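Local atomic coordinates of Moesin/ezrin/radixin homolog 2 (Drosophila melanogaster, PDB entry 7EDR), a protein that probably acts, as the Drosophila merlin, through its FERM domain as a membrane-associated scaffold that recruits partner proteins at the cell cortex. Residues Gly222-Val226 with Gly227-Tyr231; Ile260-Asp264 with Ala265-Asn269. All blocks are in the same frame, centred on the assembly; numbering follows the deposited sequence.

Contact 1: residues Gly222-Val226 with Gly227-Tyr231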
loop_
_atom_site.group_PDB
_atom_site.type_symbol
_atom_site.label_atom_id
_atom_site.label_comp_id
_atom_site.label_asym_id
_atom_site.label_seq_id
_atom_site.Cartn_x
_atom_site.Cartn_y
_atom_site.Cartn_z
ATOM N N GLY C 222 -1.996 28.481 15.076
ATOM C CA GLY C 222 -2.882 27.346 14.897
ATOM C C GLY C 222 -2.134 26.083 14.510
ATOM O O GLY C 222 -1.718 25.940 13.350
ATOM N N VAL C 223 -1.941 25.170 15.465
ATOM C CA VAL C 223 -1.310 23.880 15.181
ATOM C C VAL C 223 -2.368 22.916 14.648
ATOM O O VAL C 223 -3.341 22.606 15.346
ATOM C CB VAL C 223 -0.647 23.295 16.433
ATOM C CG1 VAL C 223 0.158 22.057 16.071
ATOM C CG2 VAL C 223 0.197 24.330 17.146
ATOM N N THR C 224 -2.165 22.421 13.426
ATOM C CA THR C 224 -3.117 21.545 12.750
ATOM C C THR C 224 -2.438 20.249 12.322
ATOM O O THR C 224 -1.213 20.099 12.378
ATOM C CB THR C 224 -3.722 22.214 11.502
ATOM O OG1 THR C 224 -2.818 22.071 10.380
ATOM C CG2 THR C 224 -3.981 23.692 11.770
ATOM N N SER C 225 -3.270 19.323 11.834
ATOM C CA SER C 225 -2.781 18.076 11.263
ATOM C C SER C 225 -1.874 18.301 10.058
ATOM O O SER C 225 -1.078 17.416 9.721
ATOM C CB SER C 225 -3.962 17.212 10.826
ATOM O OG SER C 225 -4.594 17.795 9.698
ATOM N N VAL C 226 -1.998 19.447 9.393
ATOM C CA VAL C 226 -1.257 19.735 8.177
ATOM C C VAL C 226 -0.089 20.696 8.415
ATOM O O VAL C 226 0.910 20.642 7.687
ATOM C CB VAL C 226 -2.239 20.289 7.125
ATOM C CG1 VAL C 226 -1.521 20.782 5.891
ATOM C CG2 VAL C 226 -3.256 19.213 6.776
ATOM N N GLY C 227 -0.167 21.551 9.417
ATOM C CA GLY C 227 1.001 22.329 9.755
ATOM C C GLY C 227 0.742 23.422 10.777
ATOM O O GLY C 227 -0.016 23.222 11.741
ATOM N N LEU C 228 1.393 24.572 10.587
ATOM C CA LEU C 228 1.280 25.715 11.484
ATOM C C LEU C 228 0.616 26.851 10.720
ATOM O O LEU C 228 1.131 27.297 9.686
ATOM C CB LEU C 228 2.641 26.157 12.015
ATOM C CG LEU C 228 3.341 25.215 13.000
ATOM C CD1 LEU C 228 4.667 25.791 13.503
ATOM C CD2 LEU C 228 2.434 24.871 14.163
ATOM N N ASN C 229 -0.529 27.289 11.216
ATOM C CA ASN C 229 -1.232 28.448 10.697
ATOM C C ASN C 229 -0.955 29.652 11.585
ATOM O O ASN C 229 -0.784 29.529 12.804
ATOM C CB ASN C 229 -2.734 28.187 10.641
ATOM C CG ASN C 229 -3.093 27.095 9.675
ATOM O OD1 ASN C 229 -2.275 26.705 8.847
ATOM N ND2 ASN C 229 -4.330 26.610 9.754
ATOM N N ILE C 230 -0.915 30.821 10.961
ATOM C CA ILE C 230 -0.769 32.085 11.671
ATOM C C ILE C 230 -2.018 32.903 11.390
ATOM O O ILE C 230 -2.396 33.086 10.226
ATOM C CB ILE C 230 0.515 32.827 11.249
ATOM C CG1 ILE C 230 1.739 31.965 11.568
ATOM C CG2 ILE C 230 0.627 34.188 11.933
ATOM C CD1 ILE C 230 1.828 31.545 13.025
ATOM N N TYR C 231 -2.686 33.347 12.448
ATOM C CA TYR C 231 -3.917 34.110 12.297
ATOM C C TYR C 231 -3.756 35.505 12.870
ATOM O O TYR C 231 -3.004 35.729 13.833
ATOM C CB TYR C 231 -5.118 33.460 13.000
ATOM C CG TYR C 231 -5.492 32.090 12.507
ATOM C CD1 TYR C 231 -4.925 30.949 13.083
ATOM C CD2 TYR C 231 -6.426 31.924 11.485
ATOM C CE1 TYR C 231 -5.274 29.686 12.647
ATOM C CE2 TYR C 231 -6.781 30.659 11.046
ATOM C CZ TYR C 231 -6.194 29.549 11.635
ATOM O OH TYR C 231 -6.514 28.287 11.226
HETATM O O HOH W 1 -2.572 23.733 8.155
#
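Gly222 and Asn229 form an antiparallel hydrogen-bonded pair: Gly222 N reaches Asn229 O at 2.8 Å, and the return bond from Asn229 N to Gly222 O is equally long and nearly straight at the hydrogen (178°). Having no side chain, Gly222 lets the edge of the Tyr231 ring come close, with CE1 4.0 Å from Gly222 CA. The Tyr231 hydroxyl accepts a hydrogen bond from Asn229 ND2, while Asn229 OD1 is hydrogen-bonded to Thr242 OG1. Val223 faces the other side of the sheet. Its CG2 packs 3.8 Å from Leu228 CD2, the two side chains lying side by side and pointing the same way toward helix 277-297, where branched apolar residues suit the buried interface. This is the tight turn of the hairpin joining strands 218-223 and 227-232 in the PH-like lobe of the FERM domain. Thr224 holds that turn with its backbone N and its hydroxyl: N donates to Gly227 O at 2.8 Å, nearly along the C=O axis, and OG1, bent back over its own backbone, accepts from Val226 N as an ST turn and from Gly227 N at 2.9 Å. A water bridges the same OG1 to Asn229 OD1. The methyl CG2 of Thr224 meets the Asn229 amide, ND2 being 3.6 Å away. At Gly227 (phi 171°, psi -142°) a beta-carbon would be jammed against Val226 O, hence glycine.

Contact 2: residues Ile260-Asp264 with Ala265-Asn269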
loop_
_atom_site.group_PDB
_atom_site.type_symbol
_atom_site.label_atom_id
_atom_site.label_comp_id
_atom_site.label_asym_id
_atom_site.label_seq_id
_atom_site.Cartn_x
_atom_site.Cartn_y
_atom_site.Cartn_z
ATOM N N ILE C 260 11.550 28.390 15.369
ATOM C CA ILE C 260 11.114 27.451 14.349
ATOM C C ILE C 260 12.103 27.514 13.205
ATOM O O ILE C 260 12.288 28.577 12.598
ATOM C CB ILE C 260 9.690 27.755 13.870
ATOM C CG1 ILE C 260 8.705 27.321 14.957
ATOM C CG2 ILE C 260 9.411 27.049 12.542
ATOM C CD1 ILE C 260 7.365 27.878 14.760
ATOM N N ARG C 261 12.755 26.382 12.932
ATOM C CA ARG C 261 13.705 26.266 11.840
ATOM C C ARG C 261 13.040 25.518 10.696
ATOM O O ARG C 261 12.369 24.502 10.914
ATOM C CB ARG C 261 14.976 25.544 12.293
ATOM C CG ARG C 261 15.457 25.994 13.669
ATOM C CD ARG C 261 16.968 25.810 13.873
ATOM N NE ARG C 261 17.338 24.422 14.160
ATOM C CZ ARG C 261 17.714 23.528 13.240
ATOM N NH1 ARG C 261 18.032 22.285 13.617
ATOM N NH2 ARG C 261 17.777 23.866 11.943
ATOM N N LEU C 262 13.225 26.017 9.488
ATOM C CA LEU C 262 12.642 25.416 8.302
ATOM C C LEU C 262 13.643 24.495 7.621
ATOM O O LEU C 262 14.857 24.623 7.791
ATOM C CB LEU C 262 12.180 26.501 7.332
ATOM C CG LEU C 262 11.203 27.509 7.929
ATOM C CD1 LEU C 262 10.907 28.533 6.896
ATOM C CD2 LEU C 262 9.915 26.831 8.332
ATOM N N VAL C 263 13.104 23.555 6.841
ATOM C CA VAL C 263 13.936 22.582 6.134
ATOM C C VAL C 263 14.896 23.285 5.186
ATOM O O VAL C 263 16.075 22.935 5.096
ATOM C CB VAL C 263 13.054 21.572 5.383
ATOM C CG1 VAL C 263 13.881 20.759 4.388
ATOM C CG2 VAL C 263 12.339 20.665 6.377
ATOM N N ASP C 264 14.397 24.261 4.441
ATOM C CA ASP C 264 15.229 25.030 3.525
ATOM C C ASP C 264 16.290 25.793 4.310
ATOM O O ASP C 264 15.983 26.794 4.968
ATOM C CB ASP C 264 14.358 25.994 2.725
ATOM C CG ASP C 264 15.055 26.564 1.507
ATOM O OD1 ASP C 264 16.293 26.759 1.532
ATOM O OD2 ASP C 264 14.335 26.837 0.518
ATOM N N ALA C 265 17.543 25.331 4.242
ATOM C CA ALA C 265 18.621 25.956 5.000
ATOM C C ALA C 265 18.837 27.420 4.627
ATOM O O ALA C 265 19.411 28.168 5.423
ATOM C CB ALA C 265 19.915 25.175 4.801
ATOM N N LYS C 266 18.378 27.846 3.445
ATOM C CA LYS C 266 18.549 29.229 3.005
ATOM C C LYS C 266 17.631 30.205 3.730
ATOM O O LYS C 266 17.979 31.381 3.862
ATOM C CB LYS C 266 18.312 29.325 1.497
ATOM C CG LYS C 266 19.482 28.822 0.700
ATOM C CD LYS C 266 19.072 28.247 -0.622
ATOM C CE LYS C 266 20.264 28.310 -1.552
ATOM N NZ LYS C 266 20.225 27.231 -2.558
ATOM N N VAL C 267 16.462 29.754 4.178
ATOM C CA VAL C 267 15.510 30.612 4.873
ATOM C C VAL C 267 15.896 30.715 6.343
ATOM O O VAL C 267 16.265 29.719 6.984
ATOM C CB VAL C 267 14.083 30.066 4.704
ATOM C CG1 VAL C 267 13.054 31.058 5.256
ATOM C CG2 VAL C 267 13.823 29.721 3.243
ATOM N N SER C 268 15.821 31.925 6.887
ATOM C CA SER C 268 16.211 32.102 8.273
ATOM C C SER C 268 15.084 31.653 9.203
ATOM O O SER C 268 13.914 31.546 8.809
ATOM C CB SER C 268 16.595 33.562 8.553
ATOM O OG SER C 268 15.457 34.413 8.552
ATOM N N ASN C 269 15.462 31.372 10.447
ATOM C CA ASN C 269 14.501 30.994 11.472
ATOM C C ASN C 269 13.499 32.121 11.696
ATOM O O ASN C 269 13.762 33.294 11.405
ATOM C CB ASN C 269 15.213 30.679 12.791
ATOM C CG ASN C 269 16.260 29.595 12.647
ATOM O OD1 ASN C 269 16.458 29.035 11.558
ATOM N ND2 ASN C 269 16.936 29.279 13.752
HETATM O O HOH W 2 15.395 28.318 9.025
#
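Asp264 and Val267 close a type I beta turn at the tip of the loop that leads from strand 257-262 into strand 270-273, in the PH-like lobe of the FERM domain. The turn bond runs from Val267 N to Asp264 O at 3.1 Å, with the donor well above the carbonyl plane. Aspartate suits the first position because its carboxylate adds a second bond: with CG anti to its own backbone N (chi1 -165°), Asp264 OD1 accepts from Lys266 N at 3.0 Å on its anti side, making an Asx turn over the same corner. Lys266 extends away, its NZ 5.7 Å from Asp264 OD1, so the two charges form no salt bridge, though they may attract weakly. Across the turn Val267 CG2 lies against Asp264 CB, the two side chains meeting at about a right angle. The other Val267 branch, CG1, points back to Leu262 and packs 3.7 Å from its CD1. This apolar pair is buried, with Phe270 against Leu262 and side chains from the chain of another protein against both. Farther along the loop the Asn269 amide lies beside the aliphatic part of Arg261, with ND2 3.5 Å from CD, while the guanidinium and amide planes differ by 35°. Asn269 also helps hold a water that bridges the backbone of the two arms: this water accepts from Leu262 N and donates to Val267 O and, at 2.8 Å, to Asn269 OD1. Asn269 CA directs a C-H toward Ile260 O, 3.5 Å away.

Both contacts belong to the PH-like lobe, and contact 1 comes first along the chain. Contact 1 turns between two strands of the four-stranded sheet (207-212, 218-223, 227-232, 241-244); contact 2 forms the end of strand 257-262 and the connection to strand 270-273 in the three-stranded sheet. Their centres are about 17 Å apart, yet the two regions meet inside the lobe, where Leu228 CD1 packs 3.6 Å from Ile260 CD1 and so contributes to packing one sheet against the other. Helix 277-297 follows both and covers the apolar side of contact 1. The chain of another protein also packs on residues of each, consistent with a lobe that serves as a partner-binding surface.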